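Carbohydrate deacetylase Agd3 (Neosartorya fumigata, PDB 6NWZ) is a zinc-binding carbohydrate deacetylase required for Aspergillus fumigatus biofilm formation and probably removes N-acetyl groups from the exopolysaccharide galactosaminogalactan. Local coordinates at residues N251-T261 with G542-L550; R272-S282 with L367-T375. All coordinates share one frame; numbering follows the deposited sequence.

Contact 1: residues N251-T261 with G542-L550. With ZN (zinc ion), chain M; ZN (zinc ion), chain L.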
loop_
_atom_site.group_PDB
_atom_site.type_symbol
_atom_site.label_atom_id
_atom_site.label_comp_id
_atom_site.label_asym_id
_atom_site.label_seq_id
_atom_site.Cartn_x
_atom_site.Cartn_y
_atom_site.Cartn_z
ATOM N N ASN A 251 -2.011 7.902 2.464
ATOM C CA ASN A 251 -3.273 8.513 2.859
ATOM C C ASN A 251 -3.504 8.251 4.341
ATOM O O ASN A 251 -3.596 7.092 4.760
ATOM C CB ASN A 251 -4.431 7.959 2.032
ATOM C CG ASN A 251 -4.230 8.157 0.546
ATOM O OD1 ASN A 251 -3.388 8.949 0.122
ATOM N ND2 ASN A 251 -5.010 7.443 -0.258
ATOM N N THR A 252 -3.604 9.323 5.127
ATOM C CA THR A 252 -3.786 9.229 6.574
ATOM C C THR A 252 -5.091 9.922 6.945
ATOM O O THR A 252 -5.177 11.156 6.909
ATOM C CB THR A 252 -2.600 9.845 7.316
ATOM O OG1 THR A 252 -2.505 11.240 7.003
ATOM C CG2 THR A 252 -1.310 9.164 6.898
ATOM N N GLN A 253 -6.100 9.136 7.310
ATOM C CA GLN A 253 -7.437 9.647 7.581
ATOM C C GLN A 253 -7.651 9.842 9.075
ATOM O O GLN A 253 -7.273 8.988 9.882
ATOM C CB GLN A 253 -8.497 8.701 7.027
ATOM C CG GLN A 253 -8.537 8.662 5.520
ATOM C CD GLN A 253 -9.602 7.730 5.008
ATOM O OE1 GLN A 253 -9.896 6.707 5.625
ATOM N NE2 GLN A 253 -10.200 8.083 3.879
ATOM N N ILE A 254 -8.271 10.966 9.434
ATOM C CA ILE A 254 -8.515 11.337 10.826
ATOM C C ILE A 254 -10.019 11.265 11.058
ATOM O O ILE A 254 -10.767 12.153 10.629
ATOM C CB ILE A 254 -7.975 12.731 11.157
ATOM C CG1 ILE A 254 -6.519 12.869 10.708
ATOM C CG2 ILE A 254 -8.112 13.003 12.648
ATOM C CD1 ILE A 254 -5.589 11.867 11.336
ATOM N N ASP A 255 -10.466 10.222 11.753
ATOM C CA ASP A 255 -11.881 10.045 12.036
ATOM C C ASP A 255 -12.301 10.882 13.243
ATOM O O ASP A 255 -11.470 11.357 14.023
ATOM C CB ASP A 255 -12.202 8.572 12.302
ATOM C CG ASP A 255 -11.937 7.673 11.101
ATOM O OD1 ASP A 255 -11.567 8.179 10.018
ATOM O OD2 ASP A 255 -12.106 6.444 11.247
ATOM N N ASP A 256 -13.616 11.071 13.374
ATOM C CA ASP A 256 -14.243 11.606 14.582
ATOM C C ASP A 256 -13.987 13.097 14.778
ATOM O O ASP A 256 -14.049 13.591 15.906
ATOM C CB ASP A 256 -13.795 10.839 15.831
ATOM C CG ASP A 256 -14.175 9.376 15.787
ATOM O OD1 ASP A 256 -14.733 8.926 14.764
ATOM O OD2 ASP A 256 -13.920 8.674 16.789
ATOM N N MET A 257 -13.712 13.836 13.704
ATOM C CA MET A 257 -13.516 15.275 13.843
ATOM C C MET A 257 -14.812 15.954 14.272
ATOM O O MET A 257 -15.891 15.659 13.748
ATOM C CB MET A 257 -13.012 15.888 12.541
ATOM C CG MET A 257 -12.695 17.381 12.637
ATOM S SD MET A 257 -11.395 17.809 13.828
ATOM C CE MET A 257 -10.022 16.858 13.187
ATOM N N PHE A 258 -14.684 16.869 15.234
ATOM C CA PHE A 258 -15.718 17.622 15.936
ATOM C C PHE A 258 -16.344 16.812 17.068
ATOM O O PHE A 258 -17.138 17.365 17.827
ATOM C CB PHE A 258 -16.838 18.150 15.016
ATOM C CG PHE A 258 -16.401 19.258 14.100
ATOM C CD1 PHE A 258 -16.492 20.582 14.499
ATOM C CD2 PHE A 258 -15.898 18.975 12.841
ATOM C CE1 PHE A 258 -16.089 21.602 13.659
ATOM C CE2 PHE A 258 -15.494 19.992 11.998
ATOM C CZ PHE A 258 -15.589 21.304 12.404
ATOM N N LEU A 259 -16.013 15.533 17.219
ATOM C CA LEU A 259 -16.539 14.728 18.310
ATOM C C LEU A 259 -15.626 14.803 19.529
ATOM O O LEU A 259 -14.466 15.216 19.450
ATOM C CB LEU A 259 -16.695 13.265 17.885
ATOM C CG LEU A 259 -17.731 12.904 16.821
ATOM C CD1 LEU A 259 -17.780 11.397 16.607
ATOM C CD2 LEU A 259 -19.098 13.443 17.199
ATOM N N VAL A 260 -16.174 14.390 20.669
ATOM C CA VAL A 260 -15.420 14.168 21.896
ATOM C C VAL A 260 -15.276 12.664 22.085
ATOM O O VAL A 260 -16.264 11.925 21.985
ATOM C CB VAL A 260 -16.113 14.810 23.111
ATOM C CG1 VAL A 260 -15.348 14.505 24.389
ATOM C CG2 VAL A 260 -16.254 16.306 22.916
ATOM N N THR A 261 -14.055 12.210 22.342
ATOM C CA THR A 261 -13.793 10.793 22.546
ATOM C C THR A 261 -13.275 10.582 23.960
ATOM O O THR A 261 -12.558 11.429 24.501
ATOM C CB THR A 261 -12.784 10.239 21.514
ATOM O OG1 THR A 261 -11.506 10.843 21.711
ATOM C CG2 THR A 261 -13.257 10.510 20.077
ATOM N N GLY A 542 -5.188 3.116 2.656
ATOM C CA GLY A 542 -4.964 4.202 3.582
ATOM C C GLY A 542 -4.767 3.702 4.998
ATOM O O GLY A 542 -4.732 2.501 5.272
ATOM N N TYR A 543 -4.643 4.656 5.921
ATOM C CA TYR A 543 -4.358 4.354 7.317
ATOM C C TYR A 543 -5.356 5.066 8.221
ATOM O O TYR A 543 -5.760 6.202 7.953
ATOM C CB TYR A 543 -2.907 4.737 7.676
ATOM C CG TYR A 543 -1.886 3.870 6.964
ATOM C CD1 TYR A 543 -1.520 4.133 5.649
ATOM C CD2 TYR A 543 -1.307 2.772 7.597
ATOM C CE1 TYR A 543 -0.600 3.336 4.984
ATOM C CE2 TYR A 543 -0.383 1.969 6.937
ATOM C CZ TYR A 543 -0.035 2.257 5.630
ATOM O OH TYR A 543 0.878 1.471 4.961
ATOM N N MET A 544 -5.744 4.387 9.295
ATOM C CA MET A 544 -6.818 4.825 10.176
ATOM C C MET A 544 -6.251 5.544 11.396
ATOM O O MET A 544 -5.441 4.974 12.138
ATOM C CB MET A 544 -7.654 3.626 10.614
ATOM C CG MET A 544 -8.689 3.948 11.669
ATOM S SD MET A 544 -9.026 2.516 12.707
ATOM C CE MET A 544 -7.460 2.358 13.562
ATOM N N PHE A 545 -6.694 6.784 11.610
ATOM C CA PHE A 545 -6.388 7.538 12.821
ATOM C C PHE A 545 -7.653 8.253 13.285
ATOM O O PHE A 545 -8.690 8.225 12.615
ATOM C CB PHE A 545 -5.242 8.536 12.600
ATOM C CG PHE A 545 -3.949 7.892 12.172
ATOM C CD1 PHE A 545 -3.124 7.276 13.102
ATOM C CD2 PHE A 545 -3.562 7.895 10.841
ATOM C CE1 PHE A 545 -1.933 6.678 12.711
ATOM C CE2 PHE A 545 -2.374 7.300 10.444
ATOM C CZ PHE A 545 -1.558 6.690 11.380
ATOM N N HIS A 546 -7.563 8.896 14.449
ATOM C CA HIS A 546 -8.721 9.540 15.058
ATOM C C HIS A 546 -8.322 10.891 15.639
ATOM O O HIS A 546 -7.142 11.176 15.848
ATOM C CB HIS A 546 -9.348 8.641 16.130
ATOM C CG HIS A 546 -9.968 7.400 15.568
ATOM N ND1 HIS A 546 -9.218 6.358 15.064
ATOM C CD2 HIS A 546 -11.264 7.048 15.400
ATOM C CE1 HIS A 546 -10.026 5.411 14.622
ATOM N NE2 HIS A 546 -11.273 5.805 14.814
ATOM N N GLN A 547 -9.340 11.721 15.905
ATOM C CA GLN A 547 -9.096 13.125 16.224
ATOM C C GLN A 547 -8.274 13.287 17.495
ATOM O O GLN A 547 -7.455 14.210 17.589
ATOM C CB GLN A 547 -10.428 13.876 16.345
ATOM C CG GLN A 547 -11.344 13.383 17.462
ATOM C CD GLN A 547 -11.118 14.100 18.787
ATOM O OE1 GLN A 547 -10.615 15.224 18.824
ATOM N NE2 GLN A 547 -11.493 13.447 19.881
ATOM N N ALA A 548 -8.465 12.403 18.475
ATOM C CA ALA A 548 -7.700 12.499 19.710
ATOM C C ALA A 548 -6.206 12.320 19.479
ATOM O O ALA A 548 -5.407 12.771 20.308
ATOM C CB ALA A 548 -8.205 11.466 20.721
ATOM N N ASN A 549 -5.807 11.686 18.372
ATOM C CA ASN A 549 -4.393 11.441 18.101
ATOM C C ASN A 549 -3.637 12.697 17.685
ATOM O O ASN A 549 -2.402 12.661 17.629
ATOM C CB ASN A 549 -4.227 10.380 17.008
ATOM C CG ASN A 549 -4.973 9.092 17.314
ATOM O OD1 ASN A 549 -5.382 8.371 16.403
ATOM N ND2 ASN A 549 -5.154 8.799 18.596
ATOM N N LEU A 550 -4.332 13.792 17.379
ATOM C CA LEU A 550 -3.680 15.009 16.916
ATOM C C LEU A 550 -3.298 15.947 18.053
ATOM O O LEU A 550 -2.803 17.048 17.789
ATOM C CB LEU A 550 -4.586 15.750 15.923
ATOM C CG LEU A 550 -5.128 14.989 14.708
ATOM C CD1 LEU A 550 -5.745 15.955 13.713
ATOM C CD2 LEU A 550 -4.053 14.164 14.038
HETATM ZN ZN ZN M . -12.778 5.093 13.169
HETATM ZN ZN ZN L . -15.462 7.193 14.128
HETATM O O HOH W 1 -10.400 10.179 18.791
#

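Contact 2: residues R272-S282 with L367-T375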
loop_
_atom_site.group_PDB
_atom_site.type_symbol
_atom_site.label_atom_id
_atom_site.label_comp_id
_atom_site.label_asym_id
_atom_site.label_seq_id
_atom_site.Cartn_x
_atom_site.Cartn_y
_atom_site.Cartn_z
ATOM N N ARG A 272 -11.257 16.710 23.171
ATOM C CA ARG A 272 -11.728 17.227 21.892
ATOM C C ARG A 272 -10.660 18.157 21.343
ATOM O O ARG A 272 -10.244 19.098 22.028
ATOM C CB ARG A 272 -13.058 17.977 22.032
ATOM C CG ARG A 272 -13.623 18.502 20.716
ATOM C CD ARG A 272 -14.911 19.273 20.952
ATOM N NE ARG A 272 -15.720 19.421 19.744
ATOM C CZ ARG A 272 -15.831 20.548 19.050
ATOM N NH1 ARG A 272 -15.179 21.632 19.441
ATOM N NH2 ARG A 272 -16.596 20.592 17.966
ATOM N N ILE A 273 -10.216 17.893 20.113
ATOM C CA ILE A 273 -9.133 18.650 19.493
ATOM C C ILE A 273 -9.467 20.138 19.533
ATOM O O ILE A 273 -10.641 20.524 19.468
ATOM C CB ILE A 273 -8.878 18.156 18.053
ATOM C CG1 ILE A 273 -7.436 18.446 17.628
ATOM C CG2 ILE A 273 -9.878 18.758 17.068
ATOM C CD1 ILE A 273 -6.411 17.597 18.355
ATOM N N THR A 274 -8.449 20.983 19.677
ATOM C CA THR A 274 -8.653 22.419 19.799
ATOM C C THR A 274 -8.086 23.153 18.588
ATOM O O THR A 274 -7.448 22.567 17.710
ATOM C CB THR A 274 -8.014 22.956 21.085
ATOM O OG1 THR A 274 -6.591 22.817 21.008
ATOM C CG2 THR A 274 -8.524 22.187 22.286
ATOM N N VAL A 275 -8.338 24.463 18.554
ATOM C CA VAL A 275 -7.807 25.300 17.482
ATOM C C VAL A 275 -6.287 25.381 17.568
ATOM O O VAL A 275 -5.594 25.363 16.543
ATOM C CB VAL A 275 -8.458 26.694 17.525
ATOM C CG1 VAL A 275 -7.696 27.673 16.648
ATOM C CG2 VAL A 275 -9.920 26.610 17.090
ATOM N N GLU A 276 -5.740 25.465 18.784
ATOM C CA GLU A 276 -4.287 25.496 18.931
ATOM C C GLU A 276 -3.666 24.192 18.445
ATOM O O GLU A 276 -2.631 24.202 17.764
ATOM C CB GLU A 276 -3.904 25.766 20.388
ATOM C CG GLU A 276 -4.386 27.107 20.945
ATOM C CD GLU A 276 -5.856 27.100 21.354
ATOM O OE1 GLU A 276 -6.456 26.006 21.439
ATOM O OE2 GLU A 276 -6.412 28.193 21.591
ATOM N N ASP A 277 -4.288 23.060 18.785
ATOM C CA ASP A 277 -3.844 21.767 18.271
ATOM C C ASP A 277 -3.782 21.776 16.750
ATOM O O ASP A 277 -2.772 21.383 16.153
ATOM C CB ASP A 277 -4.785 20.660 18.752
ATOM C CG ASP A 277 -4.557 20.275 20.201
ATOM O OD1 ASP A 277 -3.387 20.196 20.624
ATOM O OD2 ASP A 277 -5.556 20.043 20.915
ATOM N N MET A 278 -4.864 22.229 16.107
ATOM C CA MET A 278 -4.934 22.199 14.651
ATOM C C MET A 278 -3.930 23.150 14.009
ATOM O O MET A 278 -3.387 22.841 12.943
ATOM C CB MET A 278 -6.359 22.523 14.188
ATOM C CG MET A 278 -7.388 21.422 14.474
ATOM S SD MET A 278 -6.931 19.772 13.878
ATOM C CE MET A 278 -6.401 20.132 12.210
ATOM N N ASN A 279 -3.661 24.299 14.636
ATOM C CA ASN A 279 -2.628 25.189 14.112
ATOM C C ASN A 279 -1.264 24.511 14.121
ATOM O O ASN A 279 -0.443 24.742 13.225
ATOM C CB ASN A 279 -2.588 26.488 14.915
ATOM C CG ASN A 279 -3.636 27.481 14.462
ATOM O OD1 ASN A 279 -3.996 27.523 13.285
ATOM N ND2 ASN A 279 -4.139 28.284 15.396
ATOM N N GLY A 280 -1.005 23.670 15.124
ATOM C CA GLY A 280 0.235 22.914 15.137
ATOM C C GLY A 280 0.313 21.911 14.002
ATOM O O GLY A 280 1.361 21.757 13.365
ATOM N N ILE A 281 -0.795 21.224 13.724
ATOM C CA ILE A 281 -0.814 20.268 12.624
ATOM C C ILE A 281 -0.639 20.983 11.288
ATOM O O ILE A 281 0.089 20.509 10.408
ATOM C CB ILE A 281 -2.112 19.442 12.660
ATOM C CG1 ILE A 281 -2.277 18.767 14.025
ATOM C CG2 ILE A 281 -2.120 18.425 11.531
ATOM C CD1 ILE A 281 -1.232 17.713 14.322
ATOM N N SER A 282 -1.294 22.134 11.116
ATOM C CA SER A 282 -1.182 22.873 9.860
ATOM C C SER A 282 0.255 23.299 9.604
ATOM O O SER A 282 0.780 23.123 8.498
ATOM C CB SER A 282 -2.099 24.095 9.881
ATOM O OG SER A 282 -3.454 23.716 10.028
ATOM N N LEU A 367 -20.692 29.266 16.488
ATOM C CA LEU A 367 -20.348 29.351 17.905
ATOM C C LEU A 367 -19.241 28.384 18.312
ATOM O O LEU A 367 -18.733 28.492 19.434
ATOM C CB LEU A 367 -21.585 29.102 18.770
ATOM C CG LEU A 367 -22.726 30.109 18.632
ATOM C CD1 LEU A 367 -23.842 29.798 19.618
ATOM C CD2 LEU A 367 -22.209 31.521 18.827
ATOM N N ASP A 368 -18.864 27.450 17.440
ATOM C CA ASP A 368 -17.789 26.496 17.698
ATOM C C ASP A 368 -16.480 27.068 17.162
ATOM O O ASP A 368 -16.339 27.276 15.951
ATOM C CB ASP A 368 -18.110 25.158 17.029
ATOM C CG ASP A 368 -17.217 24.016 17.497
ATOM O OD1 ASP A 368 -16.053 24.255 17.887
ATOM O OD2 ASP A 368 -17.695 22.862 17.473
ATOM N N ASP A 369 -15.520 27.315 18.062
ATOM C CA ASP A 369 -14.221 27.837 17.640
ATOM C C ASP A 369 -13.542 26.898 16.651
ATOM O O ASP A 369 -12.853 27.346 15.725
ATOM C CB ASP A 369 -13.321 28.065 18.856
ATOM C CG ASP A 369 -13.860 29.128 19.796
ATOM O OD1 ASP A 369 -15.058 29.470 19.698
ATOM O OD2 ASP A 369 -13.080 29.630 20.633
ATOM N N LEU A 370 -13.723 25.589 16.833
ATOM C CA LEU A 370 -13.124 24.625 15.921
ATOM C C LEU A 370 -13.751 24.704 14.535
ATOM O O LEU A 370 -13.058 24.492 13.532
ATOM C CB LEU A 370 -13.259 23.217 16.500
ATOM C CG LEU A 370 -12.670 22.074 15.679
ATOM C CD1 LEU A 370 -11.199 22.334 15.409
ATOM C CD2 LEU A 370 -12.872 20.748 16.397
ATOM N N LEU A 371 -15.046 25.015 14.454
ATOM C CA LEU A 371 -15.688 25.136 13.149
ATOM C C LEU A 371 -15.195 26.368 12.404
ATOM O O LEU A 371 -14.847 26.289 11.219
ATOM C CB LEU A 371 -17.204 25.197 13.291
ATOM C CG LEU A 371 -17.793 25.212 11.878
ATOM C CD1 LEU A 371 -18.329 23.840 11.510
ATOM C CD2 LEU A 371 -18.842 26.290 11.711
ATOM N N ARG A 372 -15.181 27.523 13.075
ATOM C CA ARG A 372 -14.689 28.737 12.434
ATOM C C ARG A 372 -13.264 28.562 11.928
ATOM O O ARG A 372 -12.889 29.165 10.916
ATOM C CB ARG A 372 -14.762 29.919 13.397
ATOM C CG ARG A 372 -16.154 30.216 13.910
ATOM C CD ARG A 372 -16.229 31.600 14.538
ATOM N NE ARG A 372 -15.168 31.827 15.517
ATOM C CZ ARG A 372 -15.225 31.429 16.783
ATOM N NH1 ARG A 372 -16.290 30.770 17.229
ATOM N NH2 ARG A 372 -14.214 31.682 17.605
ATOM N N TRP A 373 -12.460 27.742 12.609
ATOM C CA TRP A 373 -11.129 27.440 12.096
ATOM C C TRP A 373 -11.210 26.585 10.836
ATOM O O TRP A 373 -10.567 26.893 9.825
ATOM C CB TRP A 373 -10.289 26.745 13.164
ATOM C CG TRP A 373 -8.853 26.606 12.767
ATOM C CD1 TRP A 373 -7.846 27.494 13.009
ATOM C CD2 TRP A 373 -8.264 25.518 12.045
ATOM N NE1 TRP A 373 -6.663 27.024 12.487
ATOM C CE2 TRP A 373 -6.893 25.812 11.891
ATOM C CE3 TRP A 373 -8.759 24.323 11.516
ATOM C CZ2 TRP A 373 -6.017 24.957 11.231
ATOM C CZ3 TRP A 373 -7.887 23.475 10.862
ATOM C CH2 TRP A 373 -6.532 23.795 10.725
ATOM N N TRP A 374 -12.000 25.507 10.874
ATOM C CA TRP A 374 -12.091 24.619 9.718
ATOM C C TRP A 374 -12.701 25.323 8.514
ATOM O O TRP A 374 -12.315 25.052 7.371
ATOM C CB TRP A 374 -12.902 23.369 10.062
ATOM C CG TRP A 374 -12.083 22.276 10.648
ATOM C CD1 TRP A 374 -12.231 21.708 11.879
ATOM C CD2 TRP A 374 -10.967 21.619 10.034
ATOM N NE1 TRP A 374 -11.281 20.731 12.067
ATOM C CE2 TRP A 374 -10.492 20.660 10.949
ATOM C CE3 TRP A 374 -10.326 21.750 8.799
ATOM C CZ2 TRP A 374 -9.410 19.836 10.668
ATOM C CZ3 TRP A 374 -9.251 20.933 8.523
ATOM C CH2 TRP A 374 -8.801 19.988 9.454
ATOM N N THR A 375 -13.660 26.221 8.743
ATOM C CA THR A 375 -14.316 26.913 7.641
ATOM C C THR A 375 -13.464 28.024 7.040
ATOM O O THR A 375 -13.797 28.513 5.955
ATOM C CB THR A 375 -15.662 27.482 8.099
ATOM O OG1 THR A 375 -15.467 28.340 9.231
ATOM C CG2 THR A 375 -16.602 26.357 8.482
#

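Contact 1: residues N251-T261 with G542-L550
A zinc site at the C-terminal ends of two neighbouring strands is built on Asp255 and His546, one from each strand. Asp255 OD2 lies 2.4 Å and His546 NE2 2.3 Å from one zinc ion, while the carboxylate and imidazole planes stand 73° apart. Asp255 CB sits over a face of the His546 ring in a CH-pi contact, and Asp256 OD2 comes to the edge of that ring, near its plane. The other oxygen, Asp256 OD1, binds a second zinc ion at 2.0 Å, a site completed by His388 and His392; such an Asp-His-His set resembles that of metal-dependent polysaccharide deacetylases. Parallel pairing of strands 252-257 and 542-546 brings the two ligands side by side: Gln253 N donates to Tyr543 O at 3.0 Å and Asp255 N to Phe545 O at 2.8 Å. Ile254 and Phe545 turn to the face away from the metals, where Ile254 CD1 meets Phe545 CB at 3.6 Å and Leu550 CD2 at 3.9 Å; Phe570 of helix 569-584 also covers Ile254 and Leu550. Gln547 follows the strand and bends at CG (chi2 90°), which carries NE2 to 3.2 Å from Thr261 OG1, while OE1 accepts from Ile273 N. One water bonds to both Thr261 OG1 and Ala548 N. Arg491 forms a salt bridge with Asp255 OD1, the oxygen not bound to the first zinc ion.

Contact 2: residues R272-S282 with L367-T375
Met278 and Trp373 cross at about a right angle, with Met278 CB over the six-membered ring of the indole, 3.7 Å from its centroid and 10° off the normal. The chain of Met278 then bends at chi2 and chi3, which takes CE to 3.4 Å from Trp374 CZ2; the sulfur makes oblique Met-aromatic contacts with both indoles. At the rim of the Trp373 ring, NE1 donates to Asn279 OD1 at 2.8 Å. The bond leaves both planes: the indole nitrogen lies above the amide carbonyl plane, and OD1 is tilted 20° from the ring plane. Ser282 OG sits at the same ring's edge while donating to Met278 O, and Val275 CG1 approaches Trp373 CD1 obliquely at 3.6 Å. Trp373 is thus a knob in the hole formed by Val275, Met278, Asn279 and Ser282, joining helix 275-282 to helix 369-375, whose directions differ by 27°. Beside this packing, the extended side chain of Arg272 meets Asp368 from the opposite direction in a two-nitrogen, end-on salt bridge. NH2 of Arg272 donates to Asp368 OD2 at 2.6 Å, on its syn lone pair, and Arg272 NH1 donates to Asp368 OD1 at 3.2 Å. Leu370 CD2 covers one face of the guanidinium. Asp368 is the N-cap of helix 369-375, its OD1 also accepting from Leu370 N at 2.9 Å, while Thr274 and Asp277 form a capping box on the other helix.

Overall arrangement
Along the chain the segments run 251-261, 272-282, 367-375 and 542-550, so contact 2 falls between the two halves of contact 1, and all four belong to the deacetylase domain. Strands 252-257, 300-304 and 384-387 are consecutive parallel neighbours; helix 275-289 lies in the first connection and helix 369-375 in the second. The contact centres are 14 Å apart, yet the two touch: Phe258 O lies 3.1 Å from Arg272 NE, a probable hydrogen bond, and Ile273 and Trp374 both pack on Met257 of strand 252-257. Met257 and Phe258 directly follow the zinc ligands Asp255 and Asp256, so the helix pair of contact 2 rests on the chain immediately beyond those two residues.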